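Local atomic coordinates of phage related exonuclease (Haemophilus somnus 129PT, PDB entry 3K93), a protein that probably degrades DNA as a phage-related exonuclease with a metal-dependent active site of the PD-(D/E)XK nuclease superfamily. Residues L5-V10 / A210-Y215; S115-S120 / F174-L179; V158-P163 / I186-T191. One frame throughout, in Å; residues are numbered along the deposited sequence. Where two conformers were deposited one is given.

Interaction 1 of 3, residues L5-V10 / A210-Y215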
loop_
_atom_site.group_PDB
_atom_site.type_symbol
_atom_site.label_atom_id
_atom_site.label_comp_id
_atom_site.label_asym_id
_atom_site.label_seq_id
_atom_site.Cartn_x
_atom_site.Cartn_y
_atom_site.Cartn_z
ATOM N N LEU A 5 -32.574 -18.748 -2.221
ATOM C CA LEU A 5 -31.613 -19.769 -1.884
ATOM C C LEU A 5 -30.242 -19.155 -1.613
ATOM O O LEU A 5 -29.279 -19.883 -1.424
ATOM C CB LEU A 5 -31.479 -20.753 -3.037
ATOM C CG LEU A 5 -32.746 -21.476 -3.474
ATOM C CD1 LEU A 5 -32.454 -22.133 -4.816
ATOM C CD2 LEU A 5 -33.228 -22.494 -2.368
ATOM N N TYR A 6 -30.131 -17.828 -1.658
ATOM C CA TYR A 6 -28.907 -17.142 -1.237
ATOM C C TYR A 6 -29.228 -16.376 0.025
ATOM O O TYR A 6 -30.186 -15.606 0.076
ATOM C CB TYR A 6 -28.394 -16.198 -2.297
ATOM C CG TYR A 6 -27.905 -16.884 -3.554
ATOM C CD1 TYR A 6 -26.606 -17.349 -3.664
ATOM C CD2 TYR A 6 -28.743 -17.056 -4.647
ATOM C CE1 TYR A 6 -26.164 -17.972 -4.827
ATOM C CE2 TYR A 6 -28.295 -17.665 -5.810
ATOM C CZ TYR A 6 -27.004 -18.117 -5.885
ATOM O OH TYR A 6 -26.571 -18.735 -7.023
ATOM N N HIS A 7 -28.427 -16.592 1.055
ATOM C CA HIS A 7 -28.636 -15.932 2.319
ATOM C C HIS A 7 -27.281 -15.723 3.002
ATOM O O HIS A 7 -26.496 -16.656 3.121
ATOM C CB HIS A 7 -29.574 -16.750 3.213
ATOM C CG HIS A 7 -29.978 -16.018 4.453
ATOM N ND1 HIS A 7 -30.874 -14.959 4.435
ATOM C CD2 HIS A 7 -29.577 -16.153 5.742
ATOM C CE1 HIS A 7 -31.016 -14.489 5.666
ATOM N NE2 HIS A 7 -30.245 -15.201 6.477
ATOM N N LEU A 8 -27.006 -14.492 3.401
ATOM C CA LEU A 8 -25.745 -14.181 4.012
ATOM C C LEU A 8 -25.793 -14.413 5.530
ATOM O O LEU A 8 -26.652 -13.879 6.224
ATOM C CB LEU A 8 -25.346 -12.730 3.716
ATOM C CG LEU A 8 -24.049 -12.229 4.328
ATOM C CD1 LEU A 8 -22.848 -13.040 3.806
ATOM C CD2 LEU A 8 -23.835 -10.739 4.022
ATOM N N LYS A 9 -24.841 -15.213 6.001
ATOM C CA LYS A 9 -24.409 -15.225 7.396
ATOM C C LYS A 9 -22.912 -14.903 7.409
ATOM O O LYS A 9 -22.168 -15.473 6.669
ATOM C CB LYS A 9 -24.713 -16.561 8.049
ATOM C CG LYS A 9 -26.195 -16.710 8.316
ATOM C CD LYS A 9 -26.536 -18.010 8.989
ATOM C CE LYS A 9 -28.049 -18.177 9.133
ATOM N NZ LYS A 9 -28.351 -19.403 9.878
ATOM N N VAL A 10 -22.501 -13.924 8.209
ATOM C CA VAL A 10 -21.121 -13.472 8.215
ATOM C C VAL A 10 -20.280 -14.283 9.194
ATOM O O VAL A 10 -20.642 -14.426 10.357
ATOM C CB VAL A 10 -21.021 -11.944 8.515
ATOM C CG1 VAL A 10 -19.551 -11.520 8.563
ATOM C CG2 VAL A 10 -21.759 -11.131 7.469
ATOM N N ALA A 210 -27.768 -4.911 7.909
ATOM C CA ALA A 210 -27.615 -4.012 6.785
ATOM C C ALA A 210 -26.831 -4.734 5.656
ATOM O O ALA A 210 -27.220 -4.659 4.473
ATOM C CB ALA A 210 -26.903 -2.733 7.214
ATOM N N ALA A 211 -25.780 -5.468 6.022
ATOM C CA ALA A 211 -25.016 -6.256 5.041
ATOM C C ALA A 211 -25.874 -7.274 4.298
ATOM O O ALA A 211 -25.707 -7.445 3.103
ATOM C CB ALA A 211 -23.772 -6.960 5.704
ATOM N N GLN A 212 -26.791 -7.938 4.994
ATOM C CA GLN A 212 -27.640 -8.963 4.371
ATOM C C GLN A 212 -28.607 -8.320 3.357
ATOM O O GLN A 212 -28.874 -8.911 2.297
ATOM C CB GLN A 212 -28.462 -9.717 5.432
ATOM C CG GLN A 212 -27.617 -10.582 6.399
ATOM C CD GLN A 212 -28.428 -11.127 7.556
ATOM O OE1 GLN A 212 -29.364 -10.474 8.037
ATOM N NE2 GLN A 212 -28.105 -12.342 7.995
ATOM N N LYS A 213 -29.126 -7.128 3.678
ATOM C CA LYS A 213 -29.975 -6.427 2.744
ATOM C C LYS A 213 -29.197 -6.033 1.505
ATOM O O LYS A 213 -29.696 -6.212 0.411
ATOM C CB LYS A 213 -30.653 -5.209 3.363
ATOM C CG LYS A 213 -31.695 -5.589 4.419
ATOM C CD LYS A 213 -32.445 -4.349 4.992
ATOM C CE LYS A 213 -33.320 -4.717 6.239
ATOM N NZ LYS A 213 -34.655 -5.184 5.842
ATOM N N TYR A 214 -27.994 -5.496 1.671
ATOM C CA TYR A 214 -27.156 -5.152 0.528
ATOM C C TYR A 214 -26.822 -6.398 -0.307
ATOM O O TYR A 214 -26.995 -6.418 -1.518
ATOM C CB TYR A 214 -25.871 -4.424 0.999
ATOM C CG TYR A 214 -24.981 -3.989 -0.127
ATOM C CD1 TYR A 214 -25.405 -3.070 -1.070
ATOM C CD2 TYR A 214 -23.684 -4.465 -0.228
ATOM C CE1 TYR A 214 -24.577 -2.691 -2.132
ATOM C CE2 TYR A 214 -22.847 -4.072 -1.263
ATOM C CZ TYR A 214 -23.304 -3.214 -2.207
ATOM O OH TYR A 214 -22.450 -2.860 -3.192
ATOM N N TYR A 215 -26.377 -7.448 0.360
ATOM C CA TYR A 215 -26.128 -8.741 -0.292
ATOM C C TYR A 215 -27.323 -9.199 -1.144
ATOM O O TYR A 215 -27.141 -9.587 -2.297
ATOM C CB TYR A 215 -25.774 -9.785 0.797
ATOM C CG TYR A 215 -25.616 -11.248 0.369
ATOM C CD1 TYR A 215 -26.716 -12.086 0.267
ATOM C CD2 TYR A 215 -24.354 -11.785 0.081
ATOM C CE1 TYR A 215 -26.569 -13.443 -0.125
ATOM C CE2 TYR A 215 -24.194 -13.134 -0.292
ATOM C CZ TYR A 215 -25.311 -13.956 -0.371
ATOM O OH TYR A 215 -25.186 -15.263 -0.716
HETATM O O HOH W 1 -25.789 -18.163 0.193
#
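Leu-8 lies on the ring of Tyr-215, its CB 3.7 Å from the ring centroid and only 14° off the normal, a CH-pi contact over the middle of one face. With CG anti to the backbone N (chi1 178°), the rest of the isobutyl group reaches on toward the helix, where CD2 meets Ala-211 CB at 4.1 Å. At the far end of the same phenol, Tyr-6 crosses Tyr-215 at about a right angle and sets its CB 3.7 Å from Tyr-215 OH. That hydroxyl is bonded to Asp-48, and it also accepts from a water that in turn takes the N-H of His-7, so the loop is tied to the ring tip through solvent. On the other flank Gln-212 NE2 donates to Leu-8 O at 2.8 Å; the amide nitrogen sits almost straight out from the carbonyl, and Leu-8 O lies 18° out of the Gln-212 side-chain amide plane. NE2 also bonds Glu-93 O, so one amide joins the loop to the segment between strands 90-91 and 95-97. The arrangement is an extended N-terminal segment that packs across helix 198-221 just before the segment enters strand 10-11, at the edge of the small three-stranded sheet.

Interaction 2 of 3, residues S115-S120 / F174-L179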
loop_
_atom_site.group_PDB
_atom_site.type_symbol
_atom_site.label_atom_id
_atom_site.label_comp_id
_atom_site.label_asym_id
_atom_site.label_seq_id
_atom_site.Cartn_x
_atom_site.Cartn_y
_atom_site.Cartn_z
ATOM N N SER A 115 1.559 -16.330 15.436
ATOM C CA SER A 115 2.318 -15.315 14.707
ATOM C C SER A 115 3.335 -15.919 13.722
ATOM O O SER A 115 3.928 -16.981 13.987
ATOM C CB SER A 115 3.050 -14.416 15.690
ATOM O OG SER A 115 2.165 -13.942 16.699
ATOM N N TRP A 116 3.527 -15.248 12.598
ATOM C CA TRP A 116 4.523 -15.684 11.632
ATOM C C TRP A 116 5.975 -15.575 12.137
ATOM O O TRP A 116 6.750 -16.553 12.084
ATOM C CB TRP A 116 4.371 -14.900 10.322
ATOM C CG TRP A 116 5.355 -15.285 9.294
ATOM C CD1 TRP A 116 6.412 -14.537 8.857
ATOM C CD2 TRP A 116 5.420 -16.534 8.578
ATOM N NE1 TRP A 116 7.123 -15.237 7.915
ATOM C CE2 TRP A 116 6.540 -16.464 7.722
ATOM C CE3 TRP A 116 4.631 -17.693 8.569
ATOM C CZ2 TRP A 116 6.896 -17.514 6.846
ATOM C CZ3 TRP A 116 4.977 -18.758 7.695
ATOM C CH2 TRP A 116 6.108 -18.660 6.860
ATOM N N ASP A 117 6.342 -14.394 12.617
ATOM C CA ASP A 117 7.706 -14.143 13.027
ATOM C C ASP A 117 7.783 -13.132 14.166
ATOM O O ASP A 117 6.761 -12.599 14.602
ATOM C CB ASP A 117 8.613 -13.797 11.789
ATOM C CG ASP A 117 8.389 -12.436 11.211
ATOM O OD1 ASP A 117 7.605 -11.617 11.773
ATOM O OD2 ASP A 117 9.078 -12.164 10.180
ATOM N N ILE A 118 8.993 -12.930 14.670
ATOM C CA ILE A 118 9.247 -12.031 15.799
ATOM C C ILE A 118 8.710 -10.635 15.480
ATOM O O ILE A 118 8.106 -9.993 16.315
ATOM C CB ILE A 118 10.770 -11.992 16.162
ATOM C CG1 ILE A 118 11.206 -13.359 16.736
ATOM C CG2 ILE A 118 11.106 -10.811 17.122
ATOM C CD1 ILE A 118 12.724 -13.635 16.681
ATOM N N GLY A 119 8.910 -10.194 14.252
ATOM C CA GLY A 119 8.419 -8.898 13.834
ATOM C C GLY A 119 6.920 -8.696 13.932
ATOM O O GLY A 119 6.471 -7.615 14.348
ATOM N N SER A 120 6.156 -9.712 13.553
ATOM C CA SER A 120 4.707 -9.599 13.477
ATOM C C SER A 120 4.071 -10.009 14.820
ATOM O O SER A 120 2.942 -9.637 15.125
ATOM C CB SER A 120 4.147 -10.494 12.310
ATOM O OG SER A 120 4.296 -11.922 12.590
ATOM N N PHE A 174 17.145 -18.723 9.823
ATOM C CA PHE A 174 17.739 -18.108 11.011
ATOM C C PHE A 174 16.713 -17.292 11.778
ATOM O O PHE A 174 16.550 -17.458 12.986
ATOM C CB PHE A 174 18.935 -17.247 10.612
ATOM C CG PHE A 174 19.554 -16.528 11.736
ATOM C CD1 PHE A 174 20.277 -17.213 12.690
ATOM C CD2 PHE A 174 19.447 -15.160 11.839
ATOM C CE1 PHE A 174 20.871 -16.561 13.730
ATOM C CE2 PHE A 174 20.049 -14.492 12.923
ATOM C CZ PHE A 174 20.760 -15.196 13.851
ATOM N N LYS A 175 15.986 -16.454 11.058
ATOM C CA LYS A 175 14.977 -15.583 11.689
ATOM C C LYS A 175 13.701 -16.311 12.138
ATOM O O LYS A 175 13.218 -16.068 13.226
ATOM C CB LYS A 175 14.642 -14.404 10.784
ATOM C CG LYS A 175 15.825 -13.438 10.634
ATOM C CD LYS A 175 15.688 -12.546 9.432
ATOM C CE LYS A 175 14.851 -11.365 9.715
ATOM N NZ LYS A 175 14.766 -10.546 8.486
ATOM N N LEU A 176 13.176 -17.199 11.292
ATOM C CA LEU A 176 11.902 -17.831 11.521
ATOM C C LEU A 176 11.943 -19.048 12.470
ATOM O O LEU A 176 10.885 -19.436 12.988
ATOM C CB LEU A 176 11.278 -18.239 10.186
ATOM C CG LEU A 176 10.986 -17.103 9.202
ATOM C CD1 LEU A 176 10.444 -17.653 7.915
ATOM C CD2 LEU A 176 10.034 -16.080 9.809
ATOM N N ILE A 177 13.130 -19.630 12.673
ATOM C CA ILE A 177 13.359 -20.757 13.580
ATOM C C ILE A 177 14.419 -20.478 14.684
ATOM O O ILE A 177 14.097 -20.442 15.876
ATOM C CB ILE A 177 13.813 -22.027 12.819
ATOM C CG1 ILE A 177 12.800 -22.411 11.711
ATOM C CG2 ILE A 177 14.036 -23.210 13.828
ATOM C CD1 ILE A 177 13.241 -23.709 10.930
ATOM N N ASP A 178 15.670 -20.278 14.302
ATOM C CA ASP A 178 16.766 -20.195 15.300
ATOM C C ASP A 178 16.567 -19.103 16.353
ATOM O O ASP A 178 16.680 -19.349 17.559
ATOM C CB ASP A 178 18.116 -19.953 14.615
ATOM C CG ASP A 178 18.476 -21.044 13.606
ATOM O OD1 ASP A 178 17.712 -22.020 13.448
ATOM O OD2 ASP A 178 19.516 -20.904 12.948
ATOM N N LEU A 179 16.279 -17.891 15.899
ATOM C CA LEU A 179 16.047 -16.783 16.823
ATOM C C LEU A 179 14.843 -17.005 17.729
ATOM O O LEU A 179 14.834 -16.505 18.828
ATOM C CB LEU A 179 15.829 -15.482 16.063
ATOM C CG LEU A 179 17.011 -14.879 15.324
ATOM C CD1 LEU A 179 16.515 -13.553 14.682
ATOM C CD2 LEU A 179 18.254 -14.699 16.260
HETATM O O HOH W 2 9.127 -17.325 13.226
HETATM O O HOH W 3 10.696 -15.146 13.871
#
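Leu-176 and Trp-116 meet at a slant, both leucine methyls turned to the pyrrole side and adjoining benzo carbon of the indole. CD1 approaches Trp-116 CZ2 at 3.7 Å, while CD2 lies 3.6 Å from Trp-116 NE1. The same CD2 is pressed against Asp-117 CB at 3.3 Å, a tight fit that wedges this methyl between two consecutive residues. Trp-116 has CG anti to its backbone N (chi1 180°), which places the indole beside Leu-176 of the helix; an edge-to-face partner, Tyr-60, adjoins it. Ile-118 presents itself differently: its side chain crosses that of Leu-179 at about a right angle, CD1 3.7 Å from Leu-179 CB. Between these apolar contacts stand two waters, one donating to both Trp-116 O and Leu-176 O, the other accepting from Ile-118 N and donating to Lys-175 O. The loop that follows strand 108-114 is shaped by an Asx motif: Asp-117 OD1 accepts from Ser-120 N at 3.0 Å. In return Ser-120 OG takes the N-H of Asp-117 at 3.2 Å in a nearly straight bond (171°). Residues 118-120 are helical in their backbone angles, yet they lack the regular bonds. Facing them, helix 173-181 widens into a pi-type turn, Leu-179 N bonding Phe-174 O. The other carboxylate oxygen of Asp-117 is engaged by Tyr-52 of the third subunit, and Lys-175 forms a salt bridge with Glu-56 of that subunit.

Interaction 3 of 3, residues V158-P163 / I186-T191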
loop_
_atom_site.group_PDB
_atom_site.type_symbol
_atom_site.label_atom_id
_atom_site.label_comp_id
_atom_site.label_asym_id
_atom_site.label_seq_id
_atom_site.Cartn_x
_atom_site.Cartn_y
_atom_site.Cartn_z
ATOM N N VAL A 158 0.621 -16.362 20.045
ATOM C CA VAL A 158 1.672 -17.328 20.324
ATOM C C VAL A 158 2.672 -17.412 19.170
ATOM O O VAL A 158 2.282 -17.508 17.986
ATOM C CB VAL A 158 1.080 -18.710 20.632
ATOM C CG1 VAL A 158 0.353 -18.677 21.967
ATOM C CG2 VAL A 158 0.145 -19.156 19.530
ATOM N N LEU A 159 3.960 -17.339 19.505
ATOM C CA LEU A 159 5.057 -17.431 18.533
ATOM C C LEU A 159 5.784 -18.744 18.716
ATOM O O LEU A 159 6.433 -18.973 19.760
ATOM C CB LEU A 159 6.068 -16.276 18.715
ATOM C CG LEU A 159 7.232 -16.307 17.725
ATOM C CD1 LEU A 159 6.739 -16.210 16.258
ATOM C CD2 LEU A 159 8.317 -15.215 18.039
ATOM N N PHE A 160 5.666 -19.608 17.710
ATOM C CA PHE A 160 6.452 -20.807 17.631
ATOM C C PHE A 160 7.378 -20.646 16.437
ATOM O O PHE A 160 7.098 -19.846 15.539
ATOM C CB PHE A 160 5.547 -22.030 17.346
ATOM C CG PHE A 160 4.546 -22.334 18.434
ATOM C CD1 PHE A 160 4.957 -22.882 19.637
ATOM C CD2 PHE A 160 3.195 -22.109 18.240
ATOM C CE1 PHE A 160 4.057 -23.169 20.639
ATOM C CE2 PHE A 160 2.267 -22.419 19.269
ATOM C CZ PHE A 160 2.713 -22.947 20.463
ATOM N N PRO A 161 8.422 -21.456 16.371
ATOM C CA PRO A 161 9.220 -21.498 15.141
ATOM C C PRO A 161 8.385 -21.884 13.947
ATOM O O PRO A 161 7.454 -22.683 14.086
ATOM C CB PRO A 161 10.250 -22.600 15.409
ATOM C CG PRO A 161 10.174 -22.902 16.809
ATOM C CD PRO A 161 8.886 -22.428 17.365
ATOM N N THR A 162 8.710 -21.334 12.776
ATOM C CA THR A 162 7.981 -21.643 11.570
ATOM C C THR A 162 8.384 -23.038 11.102
ATOM O O THR A 162 9.554 -23.315 10.998
ATOM C CB THR A 162 8.256 -20.568 10.482
ATOM O OG1 THR A 162 7.767 -19.306 10.952
ATOM C CG2 THR A 162 7.558 -20.893 9.154
ATOM N N PRO A 163 7.410 -23.928 10.843
ATOM C CA PRO A 163 7.728 -25.274 10.324
ATOM C C PRO A 163 8.499 -25.180 9.015
ATOM O O PRO A 163 8.166 -24.347 8.174
ATOM C CB PRO A 163 6.352 -25.896 10.059
ATOM C CG PRO A 163 5.362 -25.065 10.771
ATOM C CD PRO A 163 5.970 -23.743 11.080
ATOM N N ILE A 186 7.638 -19.071 27.648
ATOM C CA ILE A 186 6.754 -18.206 28.420
ATOM C C ILE A 186 6.779 -16.750 27.954
ATOM O O ILE A 186 5.799 -16.076 28.158
ATOM C CB ILE A 186 6.889 -18.306 29.993
ATOM C CG1 ILE A 186 8.318 -18.156 30.467
ATOM C CG2 ILE A 186 6.294 -19.659 30.559
ATOM C CD1 ILE A 186 8.978 -16.925 30.028
ATOM N N ARG A 187 7.845 -16.288 27.283
ATOM C CA ARG A 187 7.846 -14.932 26.697
ATOM C C ARG A 187 7.224 -14.842 25.301
ATOM O O ARG A 187 7.096 -13.731 24.737
ATOM C CB ARG A 187 9.259 -14.369 26.647
ATOM C CG ARG A 187 9.783 -13.973 28.051
ATOM C CD ARG A 187 11.248 -13.790 28.037
ATOM N NE ARG A 187 11.773 -13.491 29.370
ATOM C CZ ARG A 187 13.045 -13.188 29.624
ATOM N NH1 ARG A 187 13.942 -13.149 28.644
ATOM N NH2 ARG A 187 13.427 -12.923 30.864
ATOM N N ARG A 188 6.830 -15.985 24.747
ATOM C CA ARG A 188 6.291 -16.027 23.389
ATOM C C ARG A 188 4.779 -16.216 23.349
ATOM O O ARG A 188 4.240 -16.545 22.310
ATOM C CB ARG A 188 7.008 -17.105 22.567
ATOM C CG ARG A 188 8.397 -16.658 22.186
ATOM C CD ARG A 188 9.103 -17.642 21.264
ATOM N NE ARG A 188 9.648 -18.793 21.979
ATOM C CZ ARG A 188 9.241 -20.056 21.859
ATOM N NH1 ARG A 188 8.250 -20.407 21.049
ATOM N NH2 ARG A 188 9.835 -21.004 22.573
ATOM N N ILE A 189 4.106 -16.028 24.489
ATOM C CA ILE A 189 2.644 -15.984 24.530
ATOM C C ILE A 189 2.275 -14.641 25.133
ATOM O O ILE A 189 2.782 -14.296 26.182
ATOM C CB ILE A 189 2.001 -17.211 25.293
ATOM C CG1 ILE A 189 0.475 -17.053 25.369
ATOM C CG2 ILE A 189 2.585 -17.399 26.655
ATOM C CD1 ILE A 189 -0.271 -18.326 25.770
ATOM N N THR A 190 1.427 -13.882 24.452
ATOM C CA THR A 190 0.861 -12.662 24.992
ATOM C C THR A 190 -0.629 -12.768 24.830
ATOM O O THR A 190 -1.113 -13.028 23.714
ATOM C CB THR A 190 1.367 -11.398 24.273
ATOM O OG1 THR A 190 2.787 -11.334 24.389
ATOM C CG2 THR A 190 0.773 -10.100 24.904
ATOM N N THR A 191 -1.358 -12.579 25.943
ATOM C CA THR A 191 -2.809 -12.781 25.994
ATOM C C THR A 191 -3.544 -11.439 26.124
ATOM O O THR A 191 -3.111 -10.603 26.898
ATOM C CB THR A 191 -3.207 -13.684 27.179
ATOM O OG1 THR A 191 -2.663 -14.993 26.981
ATOM C CG2 THR A 191 -4.734 -13.815 27.269
#
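Arg-188 makes two bonds to Leu-159, one with its backbone and one with its side chain. Its carbonyl oxygen accepts from Leu-159 N at 2.9 Å, and a CA-H...O contact from Val-158 CA reaches the same oxygen at 3.3 Å. The side chain runs out over Leu-159 at about a right angle to that residue's own, with Arg-188 CD 4.1 Å from Leu-159 CD2. A bend at chi3 (-79°) then folds the guanidinium back so that NH1 donates to Leu-159 O at 2.6 Å, the oxygen lying close to the guanidinium plane and NH1 in the plane of the carbonyl. NE is directed instead to Ile-183 O, and Val-180 of helix 173-181 packs on the chain. One step on, Ile-189 forms an antiparallel, non-hydrogen-bonded pair with Val-158, the CA atoms 4.5 Å apart. The two side chains lie side by side, though their contact is doubtful in detail because the valine was modelled in two conformers. Helix 68-79 packs against this face, Leu-74 on Val-158 and Thr-78 on Ile-189. Thr-190 continues the strand, its backbone bonding Phe-157. Both polar backbone atoms of buried Leu-159 are thus satisfied by one residue, with a guanidinium N-H serving the carbonyl just past the paired strand ends. The positive charge, held among backbone carbonyls, would probably polarise the Leu-159 peptide.

In the fold
Interactions 2 and 3 are neighbours, their centres 9 Å apart, whereas interaction 1 lies on the other side of the chain's centre, its centre about 39 Å from that of interaction 2 and about 37 Å from that of interaction 3. Two probable backbone bonds join the adjacent pair: Ser-115 N to Val-158 O and Thr-162 N to Leu-176 O, each 2.9 Å. Along the chain their segments alternate, and both contacts are nested within the loop closed by 5-10 and 210-215. Strand 108-114, which runs into 115-120, carries the sodium ligands Asp-111 and Thr-112; Asp-100 is the third residue at the sodium site. The side chain of Val-158 in interaction 3 is about 8 Å from this ion, in what is probably the nuclease metal site.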